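Local coordinates for ABC transporter periplasmic-binding protein YtfQ (PDB 6HB0) that probably binds L-arabinofuranose or a related furanose sugar for delivery to an ABC transporter in mycobacteria, at residues A124-E129 and I163-G168; T157-A162 and G187-S192. All blocks are in the same frame, centred on the assembly; numbering follows the deposited sequence.

Contact 1. Residues A124-E129 and I163-G168; sequences ADFIEE and IDRKTG. With ZN (zinc ion), chain F; ZN (zinc ion), chain I.
Arg165 lies side by side with Glu129, the two side chains pointing the same way, and turns its guanidinium side-on so that NE and NH2 both grip one carboxylate oxygen. Glu129 OE1 accepts from Arg165 NE at 2.9 Å and from Arg165 NH2 at 2.8 Å. The bond from NH2 arrives on the syn side, whereas that from NE comes from above the carboxylate plane; the two flat groups stand 53° apart, and both bonds are bent. With CG anti to its carbonyl carbon and the chain extended from CG to NE, Arg165 runs alongside Glu129, its CG passing Phe126 O at 3.4 Å. Phe126 stands beside this pair, with Glu129 OE1 in the plane of its ring, at the edge. Its ring plane is nearly perpendicular to the guanidinium, at 88°, and Phe126 CD1 is 3.7 Å from Arg165 NH2.

Asp164 occupies the other flank. Its CB packs against Phe126 CB at 3.5 Å, and Ile127 CG1 lies against the same methylene. Its carboxylate, turned 40° from the Phe126 ring with OD2 at the ring edge, binds a zinc ion through Asp164 OD2 at 2.1 Å, an ion that Asp160 also binds; a water joins OD2 to the backbone N of Phe126. The backbones themselves meet, with Ile127 CA and Gly168 CA 4.3 Å apart. Two CA-H...O contacts form here, Ile127 CA to Asp164 O and Gly168 CA to Ile127 O, an approach that the absent side chain of Gly168 permits.

The second Glu129 oxygen is taken by Arg34 and by the backbone N of Cys263, so this buried carboxylate is held through both oxygens. Arg34 and Arg165 converging on one acid would probably favour its ionised form.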
loop_
_atom_site.group_PDB
_atom_site.type_symbol
_atom_site.label_atom_id
_atom_site.label_comp_id
_atom_site.label_asym_id
_atom_site.label_seq_id
_atom_site.Cartn_x
_atom_site.Cartn_y
_atom_site.Cartn_z
ATOM N N ALA A 124 1.668 -0.043 -5.323
ATOM C CA ALA A 124 0.333 -0.268 -4.815
ATOM C C ALA A 124 -0.642 0.707 -5.443
ATOM O O ALA A 124 -0.244 1.781 -5.881
ATOM C CB ALA A 124 0.290 -0.131 -3.309
ATOM N N ASP A 125 -1.905 0.290 -5.494
ATOM C CA ASP A 125 -3.001 1.090 -5.983
ATOM C C ASP A 125 -3.959 1.541 -4.853
ATOM O O ASP A 125 -4.840 0.779 -4.405
ATOM C CB ASP A 125 -3.774 0.237 -6.954
ATOM C CG ASP A 125 -4.804 1.033 -7.781
ATOM O OD1 ASP A 125 -5.195 2.158 -7.401
ATOM O OD2 ASP A 125 -5.238 0.485 -8.807
ATOM N N PHE A 126 -3.837 2.788 -4.416
ATOM C CA PHE A 126 -4.639 3.239 -3.287
ATOM C C PHE A 126 -6.109 3.469 -3.633
ATOM O O PHE A 126 -6.973 3.334 -2.756
ATOM C CB PHE A 126 -4.066 4.533 -2.746
ATOM C CG PHE A 126 -2.637 4.428 -2.310
ATOM C CD1 PHE A 126 -2.216 3.398 -1.475
ATOM C CD2 PHE A 126 -1.698 5.363 -2.741
ATOM C CE1 PHE A 126 -0.913 3.317 -1.051
ATOM C CE2 PHE A 126 -0.381 5.266 -2.353
ATOM C CZ PHE A 126 -0.003 4.261 -1.486
ATOM N N ILE A 127 -6.401 3.829 -4.877
ATOM C CA ILE A 127 -7.791 3.983 -5.312
ATOM C C ILE A 127 -8.454 2.626 -5.192
ATOM O O ILE A 127 -9.522 2.502 -4.655
ATOM C CB ILE A 127 -7.901 4.509 -6.758
ATOM C CG1 ILE A 127 -7.344 5.921 -6.865
ATOM C CG2 ILE A 127 -9.353 4.416 -7.240
ATOM C CD1 ILE A 127 -7.319 6.465 -8.262
ATOM N N GLU A 128 -7.776 1.597 -5.697
ATOM C CA GLU A 128 -8.276 0.234 -5.616
ATOM C C GLU A 128 -8.567 -0.176 -4.173
ATOM O O GLU A 128 -9.579 -0.816 -3.914
ATOM C CB GLU A 128 -7.284 -0.705 -6.299
ATOM C CG GLU A 128 -7.560 -2.185 -6.163
ATOM C CD GLU A 128 -6.373 -2.881 -5.514
ATOM O OE1 GLU A 128 -6.400 -3.084 -4.268
ATOM O OE2 GLU A 128 -5.358 -3.127 -6.232
ATOM N N GLU A 129 -7.716 0.177 -3.215
ATOM C CA GLU A 129 -7.997 -0.096 -1.806
ATOM C C GLU A 129 -9.324 0.487 -1.340
ATOM O O GLU A 129 -10.137 -0.208 -0.743
ATOM C CB GLU A 129 -6.889 0.418 -0.849
ATOM C CG GLU A 129 -5.575 -0.386 -0.964
ATOM C CD GLU A 129 -4.456 0.167 -0.072
ATOM O OE1 GLU A 129 -4.342 1.432 0.020
ATOM O OE2 GLU A 129 -3.690 -0.673 0.520
ATOM N N ILE A 163 -6.286 10.905 -0.549
ATOM C CA ILE A 163 -7.045 11.395 -1.676
ATOM C C ILE A 163 -7.571 10.192 -2.470
ATOM O O ILE A 163 -8.760 10.119 -2.838
ATOM C CB ILE A 163 -6.174 12.278 -2.603
ATOM C CG1 ILE A 163 -5.821 13.587 -1.891
ATOM C CG2 ILE A 163 -6.820 12.483 -3.964
ATOM C CD1 ILE A 163 -4.955 14.541 -2.684
ATOM N N ASP A 164 -6.698 9.237 -2.706
ATOM C CA ASP A 164 -7.048 8.113 -3.555
ATOM C C ASP A 164 -7.993 7.124 -2.885
ATOM O O ASP A 164 -8.861 6.603 -3.536
ATOM C CB ASP A 164 -5.789 7.364 -3.964
ATOM C CG ASP A 164 -4.980 8.068 -5.066
ATOM O OD1 ASP A 164 -5.401 9.099 -5.656
ATOM O OD2 ASP A 164 -3.901 7.524 -5.361
ATOM N N ARG A 165 -7.806 6.838 -1.591
ATOM C CA ARG A 165 -8.709 5.985 -0.905
ATOM C C ARG A 165 -10.115 6.606 -0.826
ATOM O O ARG A 165 -11.112 5.877 -0.884
ATOM C CB ARG A 165 -8.188 5.649 0.457
ATOM C CG ARG A 165 -7.026 4.680 0.402
ATOM C CD ARG A 165 -6.417 4.446 1.773
ATOM N NE ARG A 165 -5.185 3.677 1.596
ATOM C CZ ARG A 165 -4.176 3.616 2.436
ATOM N NH1 ARG A 165 -4.162 4.245 3.611
ATOM N NH2 ARG A 165 -3.145 2.898 2.069
ATOM N N LYS A 166 -10.181 7.921 -0.707
ATOM C CA LYS A 166 -11.478 8.614 -0.692
ATOM C C LYS A 166 -12.160 8.471 -2.055
ATOM O O LYS A 166 -13.315 8.130 -2.141
ATOM C CB LYS A 166 -11.337 10.074 -0.311
ATOM C CG LYS A 166 -12.631 10.862 -0.311
ATOM C CD LYS A 166 -12.420 12.222 0.385
ATOM C CE LYS A 166 -13.722 13.010 0.380
ATOM N NZ LYS A 166 -13.781 14.012 1.495
ATOM N N THR A 167 -11.396 8.699 -3.104
ATOM C CA THR A 167 -11.896 8.562 -4.472
ATOM C C THR A 167 -12.384 7.157 -4.695
ATOM O O THR A 167 -13.500 6.948 -5.153
ATOM C CB THR A 167 -10.796 8.926 -5.458
ATOM O OG1 THR A 167 -10.503 10.309 -5.271
ATOM C CG2 THR A 167 -11.218 8.659 -6.896
ATOM N N GLY A 168 -11.579 6.189 -4.291
ATOM C CA GLY A 168 -11.938 4.795 -4.472
ATOM C C GLY A 168 -13.141 4.382 -3.705
ATOM O O GLY A 168 -13.996 3.684 -4.216
HETATM ZN ZN ZN F . -3.912 -4.082 -5.284
HETATM ZN ZN ZN I . -2.420 8.652 -6.372
HETATM O O HOH W 1 -3.302 5.210 -6.328
HETATM O O HOH W 2 -3.521 10.417 -7.117
HETATM O O HOH W 3 -3.100 -4.789 -6.996
HETATM O O HOH W 4 -3.274 8.197 -8.418
HETATM O O HOH W 5 -1.173 7.107 -6.065
#

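Contact 2. Residues T157-A162 and G187-S192. With ZN (zinc ion), chain I.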
loop_
_atom_site.group_PDB
_atom_site.type_symbol
_atom_site.label_atom_id
_atom_site.label_comp_id
_atom_site.label_asym_id
_atom_site.label_seq_id
_atom_site.Cartn_x
_atom_site.Cartn_y
_atom_site.Cartn_z
ATOM N N THR A 157 -4.721 15.295 5.217
ATOM C CA THR A 157 -5.214 16.075 4.092
ATOM C C THR A 157 -4.168 16.242 2.995
ATOM O O THR A 157 -3.020 16.618 3.238
ATOM C CB THR A 157 -5.645 17.475 4.546
ATOM O OG1 THR A 157 -6.614 17.355 5.575
ATOM C CG2 THR A 157 -6.267 18.225 3.399
ATOM N N GLY A 158 -4.525 15.915 1.779
ATOM C CA GLY A 158 -3.565 16.001 0.693
ATOM C C GLY A 158 -2.636 14.818 0.475
ATOM O O GLY A 158 -1.951 14.755 -0.557
ATOM N N ALA A 159 -2.587 13.870 1.410
ATOM C CA ALA A 159 -1.678 12.720 1.227
ATOM C C ALA A 159 -2.198 11.860 0.101
ATOM O O ALA A 159 -3.412 11.693 -0.037
ATOM C CB ALA A 159 -1.547 11.890 2.491
ATOM N N ASP A 160 -1.303 11.359 -0.743
ATOM C CA ASP A 160 -1.712 10.651 -1.934
ATOM C C ASP A 160 -2.675 9.497 -1.606
ATOM O O ASP A 160 -3.724 9.401 -2.209
ATOM C CB ASP A 160 -0.467 10.187 -2.706
ATOM C CG ASP A 160 -0.813 9.307 -3.862
ATOM O OD1 ASP A 160 -1.618 9.755 -4.694
ATOM O OD2 ASP A 160 -0.295 8.180 -3.942
ATOM N N PRO A 161 -2.342 8.629 -0.637
ATOM C CA PRO A 161 -3.270 7.529 -0.292
ATOM C C PRO A 161 -4.576 8.006 0.314
ATOM O O PRO A 161 -5.582 7.333 0.159
ATOM C CB PRO A 161 -2.508 6.716 0.753
ATOM C CG PRO A 161 -1.483 7.674 1.301
ATOM C CD PRO A 161 -1.080 8.497 0.090
ATOM N N ALA A 162 -4.564 9.139 1.005
ATOM C CA ALA A 162 -5.819 9.695 1.537
ATOM C C ALA A 162 -6.797 10.166 0.428
ATOM O O ALA A 162 -7.978 9.824 0.447
ATOM C CB ALA A 162 -5.537 10.819 2.524
ATOM N N GLY A 187 -8.403 12.096 10.213
ATOM C CA GLY A 187 -7.795 11.673 11.489
ATOM C C GLY A 187 -6.258 11.525 11.378
ATOM O O GLY A 187 -5.615 10.929 12.267
ATOM N N ASP A 188 -5.680 12.018 10.283
ATOM C CA ASP A 188 -4.228 12.099 10.084
ATOM C C ASP A 188 -3.493 10.769 10.213
ATOM O O ASP A 188 -2.348 10.729 10.597
ATOM C CB ASP A 188 -3.656 13.106 11.106
ATOM C CG ASP A 188 -3.703 14.544 10.572
ATOM O OD1 ASP A 188 -3.296 14.739 9.400
ATOM O OD2 ASP A 188 -4.111 15.475 11.328
ATOM N N PHE A 189 -4.186 9.667 9.915
ATOM C CA PHE A 189 -3.601 8.347 9.976
ATOM C C PHE A 189 -3.121 7.907 11.354
ATOM O O PHE A 189 -2.370 6.938 11.444
ATOM C CB PHE A 189 -2.436 8.222 8.960
ATOM C CG PHE A 189 -2.865 8.140 7.511
ATOM C CD1 PHE A 189 -3.889 7.285 7.116
ATOM C CD2 PHE A 189 -2.218 8.909 6.533
ATOM C CE1 PHE A 189 -4.247 7.189 5.787
ATOM C CE2 PHE A 189 -2.593 8.820 5.201
ATOM C CZ PHE A 189 -3.583 7.922 4.825
ATOM N N THR A 190 -3.578 8.533 12.435
ATOM C CA THR A 190 -3.116 8.151 13.767
ATOM C C THR A 190 -4.256 7.653 14.631
ATOM O O THR A 190 -5.431 7.958 14.377
ATOM C CB THR A 190 -2.456 9.313 14.536
ATOM O OG1 THR A 190 -3.448 10.243 14.932
ATOM C CG2 THR A 190 -1.397 9.995 13.690
ATOM N N ARG A 191 -3.889 6.863 15.633
ATOM C CA ARG A 191 -4.844 6.297 16.545
ATOM C C ARG A 191 -5.581 7.378 17.316
ATOM O O ARG A 191 -6.831 7.355 17.416
ATOM C CB ARG A 191 -4.123 5.349 17.503
ATOM C CG ARG A 191 -5.083 4.570 18.386
ATOM C CD ARG A 191 -4.322 3.646 19.301
ATOM N NE ARG A 191 -5.191 2.597 19.836
ATOM C CZ ARG A 191 -5.064 1.289 19.592
ATOM N NH1 ARG A 191 -4.110 0.806 18.795
ATOM N NH2 ARG A 191 -5.914 0.449 20.161
ATOM N N SER A 192 -4.849 8.364 17.820
ATOM C CA SER A 192 -5.500 9.385 18.627
ATOM C C SER A 192 -6.355 10.281 17.712
ATOM O O SER A 192 -7.403 10.740 18.133
ATOM C CB SER A 192 -4.497 10.189 19.456
ATOM O OG SER A 192 -3.757 11.065 18.641
HETATM ZN ZN ZN I . -2.420 8.652 -6.372
HETATM O O HOH W 6 -4.647 16.565 8.017
HETATM O O HOH W 5 -1.173 7.107 -6.065
HETATM O O HOH W 2 -3.521 10.417 -7.117
HETATM O O HOH W 4 -3.274 8.197 -8.418
#
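The Phe189 ring meets the 157-162 segment with its far end. Ala162 N and Ala159 CB lie near the ring plane, at the edge, whereas Pro161 CG comes in obliquely, 4.1 Å from Phe189 CZ. Trp33 meets the ring at about 50° between planes and also touches Ala159 and Pro161. The contact is loose and apolar, with Ala162 CB 4.2 Å from Phe189 CZ.

A type I' turn from Gly187 to Thr190 presents the phenyl group: Asp188 and Phe189 both adopt left-handed backbone angles, and the turn places the Phe189 side chain toward the start of helix 160-173, with CG beside the backbone N (chi1 -73°). Beside it a water bridges the segments, accepting from Thr157 N and donating to Asp188 OD1 at 2.7 Å. That same oxygen is also bonded to Thr156 OG1. Asp160 points away from the 187-192 segment and binds a zinc ion through OD1 at 2.2 Å.

The turn joins strand 179-186 to helix 191-204, whose N-cap is Thr190, and it packs on the first turn of helix 160-173. Met218 of helix 216-228 touches Phe189 as well, and backbone hydrogen bonds between Gly187 and Glu154 tie the turn to strand 148-154.

How the contacts relate
The two contacts interlock along the chain: 124-129, 157-162, 163-168 and 187-192 alternate between contact 1 and contact 2, with centres about 13 Å apart. Helix 160-173 serves both, giving its first turn to contact 2 and the next residues to contact 1, and Asp160 and Asp164 share one zinc ion across that division. Phe126 packs on Asp160 and Pro161, while Arg165 NH1 lies 3.7 Å from Phe189 CE1. Segment 124-129 follows strand 120-122 of the parallel sheet, whereas the other three follow or precede strands of the mixed sheet. The pair thus sits near a crossing between lobes, consistent with the two-lobed fold of periplasmic binding proteins, which hold their ligand between the lobes.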